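Local atomic coordinates of putative hyaluronoglucosaminidase (Clostridium perfringens, PDB entry 6PWI), a protein that probably cleaves terminal N-acetylhexosamine residues from glycans, as a family 84 glycoside hydrolase thought to be secreted and cell-wall-attached. Residues 432-437 with 453-458; 35-40 with 459-464; 504-509 with 621-626; 517-522 with 562-567. All coordinates share one frame; numbering follows the deposited sequence.

Contact 1 of 4, residues 432-437 with 453-458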
loop_
_atom_site.group_PDB
_atom_site.type_symbol
_atom_site.label_atom_id
_atom_site.label_comp_id
_atom_site.label_asym_id
_atom_site.label_seq_id
_atom_site.Cartn_x
_atom_site.Cartn_y
_atom_site.Cartn_z
ATOM N N SER A 432 0.147 -8.159 -0.074
ATOM C CA SER A 432 0.100 -6.816 -0.628
ATOM C C SER A 432 0.590 -5.773 0.375
ATOM O O SER A 432 0.850 -4.628 -0.000
ATOM C CB SER A 432 -1.283 -6.490 -1.114
ATOM O OG SER A 432 -1.605 -7.283 -2.242
ATOM N N LYS A 433 0.723 -6.161 1.647
ATOM C CA LYS A 433 1.077 -5.185 2.671
ATOM C C LYS A 433 2.429 -4.539 2.375
ATOM O O LYS A 433 2.652 -3.400 2.789
ATOM C CB LYS A 433 1.021 -5.762 4.090
ATOM C CG LYS A 433 -0.388 -5.936 4.641
ATOM C CD LYS A 433 -0.402 -6.722 5.923
ATOM C CE LYS A 433 -1.773 -6.876 6.536
ATOM N NZ LYS A 433 -1.622 -7.291 7.947
ATOM N N VAL A 434 3.297 -5.258 1.644
ATOM C CA VAL A 434 4.628 -4.777 1.291
ATOM C C VAL A 434 4.498 -3.511 0.444
ATOM O O VAL A 434 5.134 -2.492 0.728
ATOM C CB VAL A 434 5.463 -5.867 0.585
ATOM C CG1 VAL A 434 6.798 -5.347 0.078
ATOM C CG2 VAL A 434 5.662 -7.107 1.451
ATOM N N ALA A 435 3.637 -3.571 -0.577
ATOM C CA ALA A 435 3.424 -2.436 -1.460
ATOM C C ALA A 435 2.661 -1.325 -0.742
ATOM O O ALA A 435 2.943 -0.147 -0.959
ATOM C CB ALA A 435 2.713 -2.882 -2.704
ATOM N N LEU A 436 1.707 -1.692 0.123
ATOM C CA LEU A 436 0.958 -0.679 0.851
ATOM C C LEU A 436 1.934 0.193 1.634
ATOM O O LEU A 436 1.838 1.417 1.592
ATOM C CB LEU A 436 -0.088 -1.325 1.765
ATOM C CG LEU A 436 -1.531 -1.269 1.261
ATOM C CD1 LEU A 436 -1.724 -2.158 0.039
ATOM C CD2 LEU A 436 -2.497 -1.676 2.363
ATOM N N PHE A 437 2.895 -0.453 2.309
ATOM C CA PHE A 437 3.924 0.259 3.047
ATOM C C PHE A 437 4.673 1.215 2.120
ATOM O O PHE A 437 4.896 2.367 2.486
ATOM C CB PHE A 437 4.887 -0.721 3.714
ATOM C CG PHE A 437 5.762 -0.111 4.779
ATOM C CD1 PHE A 437 5.376 -0.135 6.113
ATOM C CD2 PHE A 437 6.974 0.483 4.453
ATOM C CE1 PHE A 437 6.193 0.412 7.095
ATOM C CE2 PHE A 437 7.785 1.035 5.436
ATOM C CZ PHE A 437 7.400 0.989 6.757
ATOM N N LYS A 453 15.719 0.983 1.709
ATOM C CA LYS A 453 15.674 0.978 3.161
ATOM C C LYS A 453 14.233 0.774 3.623
ATOM O O LYS A 453 13.967 -0.013 4.528
ATOM C CB LYS A 453 16.290 2.271 3.699
ATOM C CG LYS A 453 16.342 2.384 5.214
ATOM C CD LYS A 453 17.177 3.562 5.692
ATOM C CE LYS A 453 16.781 4.071 7.061
ATOM N NZ LYS A 453 16.514 2.942 7.982
ATOM N N SER A 454 13.313 1.492 2.973
ATOM C CA SER A 454 11.893 1.431 3.266
ATOM C C SER A 454 11.383 -0.001 3.100
ATOM O O SER A 454 10.683 -0.527 3.959
ATOM C CB SER A 454 11.155 2.391 2.377
ATOM O OG SER A 454 9.765 2.307 2.608
ATOM N N TRP A 455 11.764 -0.628 1.985
ATOM C CA TRP A 455 11.407 -2.005 1.710
ATOM C C TRP A 455 11.866 -2.908 2.856
ATOM O O TRP A 455 11.086 -3.687 3.394
ATOM C CB TRP A 455 12.001 -2.415 0.365
ATOM C CG TRP A 455 11.681 -3.810 -0.070
ATOM C CD1 TRP A 455 10.452 -4.399 -0.158
ATOM C CD2 TRP A 455 12.627 -4.794 -0.518
ATOM N NE1 TRP A 455 10.566 -5.682 -0.620
ATOM C CE2 TRP A 455 11.889 -5.953 -0.849
ATOM C CE3 TRP A 455 14.021 -4.804 -0.668
ATOM C CZ2 TRP A 455 12.507 -7.110 -1.325
ATOM C CZ3 TRP A 455 14.631 -5.947 -1.137
ATOM C CH2 TRP A 455 13.880 -7.081 -1.461
ATOM N N LYS A 456 13.133 -2.771 3.249
ATOM C CA LYS A 456 13.707 -3.618 4.283
ATOM C C LYS A 456 13.015 -3.360 5.626
ATOM O O LYS A 456 12.735 -4.294 6.379
ATOM C CB LYS A 456 15.221 -3.391 4.358
ATOM C CG LYS A 456 15.979 -4.382 5.227
ATOM C CD LYS A 456 17.372 -3.939 5.601
ATOM C CE LYS A 456 18.052 -4.927 6.527
ATOM N NZ LYS A 456 19.296 -4.368 7.112
ATOM N N ASP A 457 12.732 -2.085 5.921
ATOM C CA ASP A 457 12.216 -1.725 7.232
ATOM C C ASP A 457 10.777 -2.202 7.389
ATOM O O ASP A 457 10.319 -2.407 8.509
ATOM C CB ASP A 457 12.374 -0.231 7.527
ATOM C CG ASP A 457 13.818 0.197 7.730
ATOM O OD1 ASP A 457 14.660 -0.683 8.021
ATOM O OD2 ASP A 457 14.094 1.407 7.578
ATOM N N SER A 458 10.085 -2.397 6.262
ATOM C CA SER A 458 8.669 -2.714 6.272
ATOM C C SER A 458 8.393 -4.072 6.915
ATOM O O SER A 458 7.380 -4.231 7.596
ATOM C CB SER A 458 8.087 -2.625 4.888
ATOM O OG SER A 458 8.563 -3.673 4.059
HETATM O O HOH W 1 7.876 -2.262 1.696
#
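Ser458 sets its CB over one face of the Phe437 ring, 3.5 Å from the ring centroid and 21° off the ring normal, a CH-pi contact displaced toward the rim. The same ring is met in its plane at the edge by Ser454 OG, 3.7 Å from CE2, although that hydroxyl is hydrogen-bonded to Asp441. One turn earlier on helix 433-444, Val434 meets a ring of the other helix: its CG1, anti to the backbone N, reaches the edge of the Trp455 indole, 3.8 Å from CD1, while NE1 of that indole is hydrogen-bonded to Met405 O. The two helical segments run at 132° to each other, the first following the last strand of the family 84 barrel. Ser458 OG sits between its backbone N and carbonyl carbon (chi1 70°), which turns it back onto Trp455 O at 2.6 Å. A water donates to both Ser458 OG (2.8 Å) and Val434 O (2.9 Å). No direct hydrogen bond joins the segments: cohesion is apolar and CH-pi, with one water-mediated link, and the buried serine hydroxyl is satisfied by giving its proton to a carbonyl of its own helix and accepting one from the bridging water.

Contact 2 of 4, residues 35-40 with 459-464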
loop_
_atom_site.group_PDB
_atom_site.type_symbol
_atom_site.label_atom_id
_atom_site.label_comp_id
_atom_site.label_asym_id
_atom_site.label_seq_id
_atom_site.Cartn_x
_atom_site.Cartn_y
_atom_site.Cartn_z
ATOM N N GLU A 35 12.502 5.294 14.751
ATOM C CA GLU A 35 12.136 4.968 13.381
ATOM C C GLU A 35 10.642 5.228 13.200
ATOM O O GLU A 35 9.809 4.569 13.823
ATOM C CB GLU A 35 12.517 3.522 13.060
ATOM C CG GLU A 35 11.998 3.034 11.724
ATOM C CD GLU A 35 12.435 1.620 11.383
ATOM O OE1 GLU A 35 13.652 1.410 11.192
ATOM O OE2 GLU A 35 11.562 0.726 11.326
ATOM N N ILE A 36 10.327 6.210 12.349
ATOM C CA ILE A 36 8.955 6.581 12.052
ATOM C C ILE A 36 8.734 6.511 10.542
ATOM O O ILE A 36 9.467 7.136 9.777
ATOM C CB ILE A 36 8.648 7.984 12.602
ATOM C CG1 ILE A 36 8.813 8.034 14.121
ATOM C CG2 ILE A 36 7.262 8.437 12.177
ATOM C CD1 ILE A 36 8.967 9.433 14.663
ATOM N N TYR A 37 7.710 5.749 10.135
ATOM C CA TYR A 37 7.283 5.680 8.747
ATOM C C TYR A 37 5.819 6.095 8.653
ATOM O O TYR A 37 5.013 5.695 9.488
ATOM C CB TYR A 37 7.473 4.268 8.187
ATOM C CG TYR A 37 8.873 3.966 7.725
ATOM C CD1 TYR A 37 9.310 4.383 6.476
ATOM C CD2 TYR A 37 9.769 3.285 8.538
ATOM C CE1 TYR A 37 10.600 4.122 6.046
ATOM C CE2 TYR A 37 11.066 3.019 8.125
ATOM C CZ TYR A 37 11.481 3.440 6.871
ATOM O OH TYR A 37 12.750 3.187 6.430
ATOM N N PRO A 38 5.410 6.882 7.630
ATOM C CA PRO A 38 6.328 7.405 6.616
ATOM C C PRO A 38 7.330 8.370 7.243
ATOM O O PRO A 38 7.096 8.861 8.341
ATOM C CB PRO A 38 5.398 8.177 5.668
ATOM C CG PRO A 38 4.042 7.547 5.896
ATOM C CD PRO A 38 4.015 7.274 7.385
ATOM N N ILE A 39 8.440 8.618 6.534
ATOM C CA ILE A 39 9.506 9.478 7.022
ATOM C C ILE A 39 8.947 10.886 7.212
ATOM O O ILE A 39 8.505 11.512 6.250
ATOM C CB ILE A 39 10.713 9.483 6.059
ATOM C CG1 ILE A 39 11.266 8.074 5.805
ATOM C CG2 ILE A 39 11.788 10.438 6.562
ATOM C CD1 ILE A 39 11.929 7.434 7.007
ATOM N N PRO A 40 8.968 11.435 8.448
ATOM C CA PRO A 40 8.391 12.754 8.701
ATOM C C PRO A 40 9.158 13.794 7.893
ATOM O O PRO A 40 10.352 13.639 7.643
ATOM C CB PRO A 40 8.614 12.954 10.205
ATOM C CG PRO A 40 8.759 11.550 10.733
ATOM C CD PRO A 40 9.545 10.834 9.657
ATOM N N PHE A 459 9.291 -5.045 6.720
ATOM C CA PHE A 459 8.975 -6.415 7.100
ATOM C C PHE A 459 8.664 -6.543 8.592
ATOM O O PHE A 459 7.798 -7.328 8.969
ATOM C CB PHE A 459 9.970 -7.418 6.502
ATOM C CG PHE A 459 9.855 -7.471 5.000
ATOM C CD1 PHE A 459 8.867 -8.231 4.383
ATOM C CD2 PHE A 459 10.675 -6.675 4.212
ATOM C CE1 PHE A 459 8.723 -8.214 3.005
ATOM C CE2 PHE A 459 10.534 -6.665 2.833
ATOM C CZ PHE A 459 9.558 -7.431 2.236
ATOM N N LYS A 460 9.334 -5.752 9.436
ATOM C CA LYS A 460 9.104 -5.861 10.870
ATOM C C LYS A 460 7.681 -5.417 11.221
ATOM O O LYS A 460 7.100 -5.914 12.183
ATOM C CB LYS A 460 10.175 -5.129 11.686
ATOM C CG LYS A 460 10.082 -3.609 11.696
ATOM C CD LYS A 460 11.188 -2.931 12.484
ATOM C CE LYS A 460 12.453 -2.733 11.682
ATOM N NZ LYS A 460 12.291 -1.611 10.731
ATOM N N TYR A 461 7.117 -4.504 10.422
ATOM C CA TYR A 461 5.767 -4.009 10.639
ATOM C C TYR A 461 4.741 -4.993 10.087
ATOM O O TYR A 461 3.687 -5.188 10.685
ATOM C CB TYR A 461 5.594 -2.633 9.999
ATOM C CG TYR A 461 6.533 -1.608 10.567
ATOM C CD1 TYR A 461 6.292 -1.035 11.807
ATOM C CD2 TYR A 461 7.687 -1.244 9.885
ATOM C CE1 TYR A 461 7.165 -0.103 12.347
ATOM C CE2 TYR A 461 8.570 -0.313 10.413
ATOM C CZ TYR A 461 8.305 0.258 11.648
ATOM O OH TYR A 461 9.161 1.180 12.175
ATOM N N ILE A 462 5.056 -5.599 8.940
ATOM C CA ILE A 462 4.121 -6.491 8.282
ATOM C C ILE A 462 4.025 -7.788 9.077
ATOM O O ILE A 462 2.935 -8.326 9.244
ATOM C CB ILE A 462 4.532 -6.734 6.818
ATOM C CG1 ILE A 462 4.577 -5.415 6.045
ATOM C CG2 ILE A 462 3.623 -7.768 6.159
ATOM C CD1 ILE A 462 5.249 -5.513 4.706
ATOM N N GLU A 463 5.175 -8.270 9.558
ATOM C CA GLU A 463 5.264 -9.579 10.185
ATOM C C GLU A 463 6.263 -9.524 11.340
ATOM O O GLU A 463 7.445 -9.821 11.160
ATOM C CB GLU A 463 5.630 -10.639 9.140
ATOM C CG GLU A 463 5.948 -12.001 9.729
ATOM C CD GLU A 463 4.894 -12.518 10.696
ATOM O OE1 GLU A 463 3.779 -12.834 10.230
ATOM O OE2 GLU A 463 5.177 -12.575 11.919
ATOM N N PRO A 464 5.815 -9.173 12.570
ATOM C CA PRO A 464 6.728 -8.925 13.690
ATOM C C PRO A 464 7.498 -10.141 14.206
ATOM O O PRO A 464 8.567 -9.988 14.787
ATOM C CB PRO A 464 5.819 -8.376 14.804
ATOM C CG PRO A 464 4.524 -8.015 14.102
ATOM C CD PRO A 464 4.405 -8.985 12.945
HETATM O O HOH W 2 6.854 3.583 12.218
#
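Glu35 concentrates the polar part of this contact on a single oxygen, OE2, which takes two donors from neighbouring residues of helix 451-462. The charged interaction is the salt bridge with Lys460, whose NZ lies 2.5 Å from Glu35 OE2 on the syn lone pair. The two side chains approach from opposite directions. Glu35 comes extended, with CG anti to its backbone N (chi1 172°), whereas the lysine chain bends at chi3 and chi4; its ammonium group also bonds to Asp457 O.

The second bond comes from an uncharged donor, Tyr461, whose OH donates to the anti lone pair of Glu35 OE2 at 2.6 Å. The planes of carboxylate and phenol ring are 50° apart, with the oxygen near the plane of the ring at its edge. Two donors on different lone pairs grip OE2, and the ammonium probably favours the ionised form, though Asp457, close to OE1, would oppose this. A water accepts from Tyr37 N at 3.1 Å and gives a weak bond to Tyr461 OH; the Tyr37 hydroxyl is hydrogen-bonded to Asp457.

Apolar packing is slighter: Tyr37 CD2 and Tyr461 CE2 are 4.2 Å apart.

Joining the start of the chain to a helix more than 400 residues later, this interdomain contact docks the N-terminal domain (glycosyl hydrolase family 20, domain 2) on the barrel module, in the multidomain architecture of family 84 enzymes.

Contact 3 of 4, residues 504-509 with 621-626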
loop_
_atom_site.group_PDB
_atom_site.type_symbol
_atom_site.label_atom_id
_atom_site.label_comp_id
_atom_site.label_asym_id
_atom_site.label_seq_id
_atom_site.Cartn_x
_atom_site.Cartn_y
_atom_site.Cartn_z
ATOM N N ARG A 504 30.324 -18.955 -13.253
ATOM C CA ARG A 504 31.494 -18.757 -14.098
ATOM C C ARG A 504 32.625 -19.673 -13.640
ATOM O O ARG A 504 33.240 -20.340 -14.465
ATOM C CB ARG A 504 31.868 -17.284 -14.291
ATOM C CG ARG A 504 32.500 -16.633 -13.076
ATOM C CD ARG A 504 33.446 -15.510 -13.471
ATOM N NE ARG A 504 34.714 -16.035 -13.942
ATOM C CZ ARG A 504 35.678 -16.528 -13.165
ATOM N NH1 ARG A 504 35.538 -16.578 -11.851
ATOM N NH2 ARG A 504 36.784 -16.982 -13.719
ATOM N N ARG A 505 32.841 -19.754 -12.322
ATOM C CA ARG A 505 33.872 -20.627 -11.786
ATOM C C ARG A 505 33.679 -22.050 -12.308
ATOM O O ARG A 505 34.623 -22.674 -12.780
ATOM C CB ARG A 505 33.909 -20.584 -10.256
ATOM C CG ARG A 505 34.405 -19.264 -9.688
ATOM C CD ARG A 505 34.624 -19.401 -8.195
ATOM N NE ARG A 505 35.769 -20.272 -8.012
ATOM C CZ ARG A 505 37.000 -19.857 -7.747
ATOM N NH1 ARG A 505 37.978 -20.737 -7.615
ATOM N NH2 ARG A 505 37.245 -18.569 -7.601
ATOM N N LEU A 506 32.442 -22.547 -12.233
ATOM C CA LEU A 506 32.144 -23.914 -12.622
ATOM C C LEU A 506 32.377 -24.080 -14.120
ATOM O O LEU A 506 32.975 -25.067 -14.542
ATOM C CB LEU A 506 30.698 -24.235 -12.240
ATOM C CG LEU A 506 30.238 -25.673 -12.485
ATOM C CD1 LEU A 506 31.012 -26.664 -11.618
ATOM C CD2 LEU A 506 28.744 -25.790 -12.220
ATOM N N TRP A 507 31.929 -23.094 -14.901
ATOM C CA TRP A 507 31.899 -23.194 -16.352
ATOM C C TRP A 507 33.281 -22.936 -16.949
ATOM O O TRP A 507 33.580 -23.422 -18.036
ATOM C CB TRP A 507 30.828 -22.255 -16.926
ATOM C CG TRP A 507 30.791 -22.147 -18.419
ATOM C CD1 TRP A 507 30.977 -21.011 -19.154
ATOM C CD2 TRP A 507 30.542 -23.202 -19.370
ATOM N NE1 TRP A 507 30.867 -21.283 -20.492
ATOM C CE2 TRP A 507 30.597 -22.616 -20.657
ATOM C CE3 TRP A 507 30.280 -24.575 -19.271
ATOM C CZ2 TRP A 507 30.398 -23.358 -21.824
ATOM C CZ3 TRP A 507 30.084 -25.309 -20.423
ATOM C CH2 TRP A 507 30.142 -24.706 -21.683
ATOM N N GLU A 508 34.112 -22.170 -16.234
ATOM C CA GLU A 508 35.437 -21.820 -16.721
ATOM C C GLU A 508 36.478 -22.730 -16.078
ATOM O O GLU A 508 37.657 -22.384 -16.021
ATOM C CB GLU A 508 35.720 -20.329 -16.530
ATOM C CG GLU A 508 35.177 -19.477 -17.666
ATOM C CD GLU A 508 35.167 -17.969 -17.455
ATOM O OE1 GLU A 508 35.450 -17.507 -16.321
ATOM O OE2 GLU A 508 34.867 -17.250 -18.428
ATOM N N LYS A 509 36.013 -23.894 -15.606
ATOM C CA LYS A 509 36.856 -24.991 -15.154
ATOM C C LYS A 509 37.825 -24.501 -14.080
ATOM O O LYS A 509 39.039 -24.645 -14.222
ATOM C CB LYS A 509 37.611 -25.614 -16.337
ATOM C CG LYS A 509 36.791 -25.874 -17.594
ATOM C CD LYS A 509 36.085 -27.218 -17.603
ATOM C CE LYS A 509 35.501 -27.577 -18.955
ATOM N NZ LYS A 509 34.418 -26.645 -19.355
ATOM N N SER A 621 22.285 -27.800 -14.157
ATOM C CA SER A 621 21.928 -29.129 -14.623
ATOM C C SER A 621 22.495 -29.385 -16.019
ATOM O O SER A 621 22.706 -30.538 -16.386
ATOM C CB SER A 621 20.445 -29.391 -14.530
ATOM O OG SER A 621 19.765 -28.842 -15.645
ATOM N N LYS A 622 22.750 -28.307 -16.775
ATOM C CA LYS A 622 23.352 -28.387 -18.100
ATOM C C LYS A 622 24.870 -28.529 -17.998
ATOM O O LYS A 622 25.482 -29.215 -18.807
ATOM C CB LYS A 622 23.045 -27.136 -18.925
ATOM C CG LYS A 622 21.731 -27.156 -19.690
ATOM C CD LYS A 622 21.378 -25.797 -20.282
ATOM C CE LYS A 622 19.883 -25.546 -20.375
ATOM N NZ LYS A 622 19.545 -24.127 -20.097
ATOM N N ILE A 623 25.481 -27.861 -17.018
ATOM C CA ILE A 623 26.928 -27.826 -16.917
ATOM C C ILE A 623 27.426 -29.124 -16.288
ATOM O O ILE A 623 28.372 -29.726 -16.786
ATOM C CB ILE A 623 27.411 -26.574 -16.157
ATOM C CG1 ILE A 623 27.130 -25.294 -16.949
ATOM C CG2 ILE A 623 28.883 -26.696 -15.794
ATOM C CD1 ILE A 623 27.191 -24.024 -16.122
ATOM N N ILE A 624 26.803 -29.553 -15.187
ATOM C CA ILE A 624 27.278 -30.744 -14.505
ATOM C C ILE A 624 27.162 -31.922 -15.469
ATOM O O ILE A 624 26.111 -32.141 -16.068
ATOM C CB ILE A 624 26.513 -30.974 -13.190
ATOM C CG1 ILE A 624 26.748 -29.824 -12.206
ATOM C CG2 ILE A 624 26.873 -32.321 -12.579
ATOM C CD1 ILE A 624 25.732 -29.749 -11.087
ATOM N N GLY A 625 28.272 -32.640 -15.659
ATOM C CA GLY A 625 28.258 -33.822 -16.503
ATOM C C GLY A 625 28.536 -33.517 -17.974
ATOM O O GLY A 625 28.734 -34.434 -18.764
ATOM N N ASP A 626 28.531 -32.232 -18.339
ATOM C CA ASP A 626 28.971 -31.800 -19.655
ATOM C C ASP A 626 30.089 -30.780 -19.460
ATOM O O ASP A 626 30.059 -29.690 -20.030
ATOM C CB ASP A 626 27.789 -31.267 -20.473
ATOM C CG ASP A 626 27.912 -31.422 -21.981
ATOM O OD1 ASP A 626 26.851 -31.494 -22.642
ATOM O OD2 ASP A 626 29.056 -31.458 -22.493
#
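Leu506 and Trp507, in the last turn of helix 496-507, pack against Ile623, in the last turn of helix 613-623, so that two helix ends meet within the C-terminal helical bundle. First comes Arg504, which points its CB away from the partner and bonds within its own segment. Its NE donates to Glu508 OE1 at 2.9 Å with an N-H...O angle of 133°, and NH2 adds a weak bond to the same oxygen. The carboxylate oxygen is met nearly along its C-O axis but lies 25° out of the guanidinium plane. Glu501 in the same helix and Glu510 beyond its end form further salt bridges with this arginine, the second tying the helix to what follows.

Leu506 carries the buried half of the contact. With CG anti to the backbone N (chi1 -176°), it presents CG and CD2 to Ile623 CG2, CD2 at 3.7 Å, and it also rests on Ala567 of helix 540-572. Trp507 supplies the exposed half. It crosses the isoleucine at about a right angle, its CE3 standing 4.0 Å from Ile623 CG1 and its CB 4.1 Å from Ile623 CD1. Beyond the isoleucine the second segment folds into a type II beta turn, closed by Asp626 N to Ile623 O at 3.0 Å; Gly625 occupies the third position with the positive phi that suits glycine. The turn brings Asp626 O to the edge of the indole, near its plane, 4.4 Å from Trp507 CZ3. Past the helix end, Lys509 directs its chain toward the C-terminus, where NZ is hydrogen-bonded to Asn627 OD1.

Contact 4 of 4, residues 517-522 with 562-567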
loop_
_atom_site.group_PDB
_atom_site.type_symbol
_atom_site.label_atom_id
_atom_site.label_comp_id
_atom_site.label_asym_id
_atom_site.label_seq_id
_atom_site.Cartn_x
_atom_site.Cartn_y
_atom_site.Cartn_z
ATOM N N LYS A 517 30.838 -23.184 -0.341
ATOM C CA LYS A 517 30.486 -22.885 1.040
ATOM C C LYS A 517 29.663 -21.595 1.104
ATOM O O LYS A 517 28.635 -21.541 1.777
ATOM C CB LYS A 517 31.740 -22.755 1.913
ATOM C CG LYS A 517 32.612 -23.998 2.048
ATOM C CD LYS A 517 31.927 -25.163 2.716
ATOM C CE LYS A 517 32.830 -25.869 3.705
ATOM N NZ LYS A 517 32.403 -27.269 3.952
ATOM N N VAL A 518 30.136 -20.559 0.400
ATOM C CA VAL A 518 29.508 -19.249 0.394
ATOM C C VAL A 518 28.070 -19.371 -0.111
ATOM O O VAL A 518 27.150 -18.859 0.524
ATOM C CB VAL A 518 30.320 -18.235 -0.440
ATOM C CG1 VAL A 518 29.622 -16.883 -0.550
ATOM C CG2 VAL A 518 31.736 -18.070 0.096
ATOM N N ILE A 519 27.884 -20.062 -1.243
ATOM C CA ILE A 519 26.598 -20.080 -1.918
ATOM C C ILE A 519 25.643 -21.049 -1.220
ATOM O O ILE A 519 24.432 -20.831 -1.251
ATOM C CB ILE A 519 26.748 -20.350 -3.430
ATOM C CG1 ILE A 519 25.416 -20.167 -4.167
ATOM C CG2 ILE A 519 27.361 -21.719 -3.694
ATOM C CD1 ILE A 519 25.559 -19.683 -5.591
ATOM N N LEU A 520 26.189 -22.109 -0.600
ATOM C CA LEU A 520 25.388 -23.046 0.177
ATOM C C LEU A 520 24.867 -22.360 1.443
ATOM O O LEU A 520 23.769 -22.663 1.906
ATOM C CB LEU A 520 26.194 -24.309 0.508
ATOM C CG LEU A 520 26.264 -25.379 -0.586
ATOM C CD1 LEU A 520 27.271 -26.467 -0.234
ATOM C CD2 LEU A 520 24.901 -26.001 -0.858
ATOM N N ASP A 521 25.646 -21.424 1.996
ATOM C CA ASP A 521 25.177 -20.611 3.108
ATOM C C ASP A 521 23.939 -19.821 2.679
ATOM O O ASP A 521 22.947 -19.767 3.402
ATOM C CB ASP A 521 26.268 -19.677 3.646
ATOM C CG ASP A 521 27.219 -20.312 4.652
ATOM O OD1 ASP A 521 26.841 -21.332 5.277
ATOM O OD2 ASP A 521 28.342 -19.772 4.808
ATOM N N GLU A 522 24.007 -19.222 1.490
ATOM C CA GLU A 522 22.915 -18.410 0.987
ATOM C C GLU A 522 21.657 -19.262 0.833
ATOM O O GLU A 522 20.573 -18.849 1.243
ATOM C CB GLU A 522 23.317 -17.716 -0.315
ATOM C CG GLU A 522 24.372 -16.643 -0.119
ATOM C CD GLU A 522 24.036 -15.609 0.942
ATOM O OE1 GLU A 522 22.996 -14.932 0.804
ATOM O OE2 GLU A 522 24.807 -15.502 1.922
ATOM N N ALA A 562 21.135 -29.581 -3.879
ATOM C CA ALA A 562 21.463 -30.886 -4.427
ATOM C C ALA A 562 22.419 -30.730 -5.610
ATOM O O ALA A 562 23.416 -31.451 -5.693
ATOM C CB ALA A 562 20.215 -31.645 -4.803
ATOM N N TYR A 563 22.129 -29.769 -6.501
ATOM C CA TYR A 563 22.945 -29.577 -7.690
ATOM C C TYR A 563 24.347 -29.108 -7.309
ATOM O O TYR A 563 25.329 -29.688 -7.760
ATOM C CB TYR A 563 22.265 -28.660 -8.705
ATOM C CG TYR A 563 21.279 -29.357 -9.605
ATOM C CD1 TYR A 563 21.654 -30.446 -10.382
ATOM C CD2 TYR A 563 19.970 -28.915 -9.697
ATOM C CE1 TYR A 563 20.750 -31.084 -11.219
ATOM C CE2 TYR A 563 19.055 -29.542 -10.528
ATOM C CZ TYR A 563 19.445 -30.628 -11.291
ATOM O OH TYR A 563 18.533 -31.238 -12.101
ATOM N N ILE A 564 24.433 -28.075 -6.463
ATOM C CA ILE A 564 25.713 -27.639 -5.932
ATOM C C ILE A 564 26.438 -28.828 -5.302
ATOM O O ILE A 564 27.646 -28.974 -5.471
ATOM C CB ILE A 564 25.560 -26.471 -4.942
ATOM C CG1 ILE A 564 24.983 -25.231 -5.629
ATOM C CG2 ILE A 564 26.896 -26.171 -4.273
ATOM C CD1 ILE A 564 24.363 -24.229 -4.675
ATOM N N ASN A 565 25.705 -29.682 -4.586
ATOM C CA ASN A 565 26.347 -30.816 -3.942
ATOM C C ASN A 565 26.917 -31.753 -5.002
ATOM O O ASN A 565 28.003 -32.289 -4.825
ATOM C CB ASN A 565 25.450 -31.519 -2.920
ATOM C CG ASN A 565 25.424 -30.820 -1.575
ATOM O OD1 ASN A 565 26.350 -30.090 -1.219
ATOM N ND2 ASN A 565 24.369 -31.043 -0.811
ATOM N N SER A 566 26.194 -31.894 -6.118
ATOM C CA SER A 566 26.593 -32.757 -7.218
ATOM C C SER A 566 27.884 -32.244 -7.850
ATOM O O SER A 566 28.801 -33.020 -8.102
ATOM C CB SER A 566 25.482 -32.852 -8.223
ATOM O OG SER A 566 25.887 -33.586 -9.362
ATOM N N ALA A 567 27.947 -30.932 -8.102
ATOM C CA ALA A 567 29.112 -30.315 -8.718
ATOM C C ALA A 567 30.341 -30.522 -7.836
ATOM O O ALA A 567 31.415 -30.828 -8.345
ATOM C CB ALA A 567 28.860 -28.851 -8.989
#
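Ile564 meets Leu520 at the point where the backbones of the two segments come nearest, their CA atoms 7.6 Å apart, and its atoms in turn account for most of the contact. At the branch point, Ile564 CB already lies 4.2 Å from Leu520 CD2. From there the methyl CG2, anti to the backbone N, comes up against the branch carbon of the leucine, 3.8 Å from Leu520 CG, with CD2 at 4.0 Å and CD1 little farther. The two side chains slide past each other in opposite directions instead of meeting end on.

These residues belong to an antiparallel helical hairpin, helices 513-536 and 540-572, joined by a short connection and forming part of the C-terminal helical bundle. Over the short segments their directions differ by 165° and their axes come no nearer than 10.8 Å, a distance bridged here by Ile519, Leu520 and Ile564.

The other arm of Ile564 leaves CB through CG1, beside the backbone N (chi1 -63°), and is a spacer as far as Leu520 and Ile519 are concerned. Its tip, CD1, reaches Ile519 CG2 at 4.0 Å. Phe502 of helix 496-507 touches both isoleucines, so this flank of the hairpin is covered by a third helix. On the flank where Leu520 CD1 lies, that methyl packs 3.9 Å from Asn565 OD1, an approach without a hydrogen bond; the asparagine side chain also touches Tyr581 of helix 575-591.

Overall arrangement
The four contacts form two pairs, one at the barrel module and one in the C-terminal helical bundle. Contacts 1 and 2, with centres 8 Å apart, share helix 451-462: one face packs on helix 433-444 of the barrel module, another receives the N-terminal segment. They touch directly, Val434 packing on Ile462 and the Tyr37 ring meeting Phe437. Contacts 3 and 4 lie 13 Å apart, centre to centre, and Ile624 of the former packs on Tyr563, Ser566 and Ala567 of the latter. The pairs do not touch: contacts 1 and 4 come nearest, about 12 Å between their nearest atoms. All four lie away from Asp299, the predicted proton donor, and are structural.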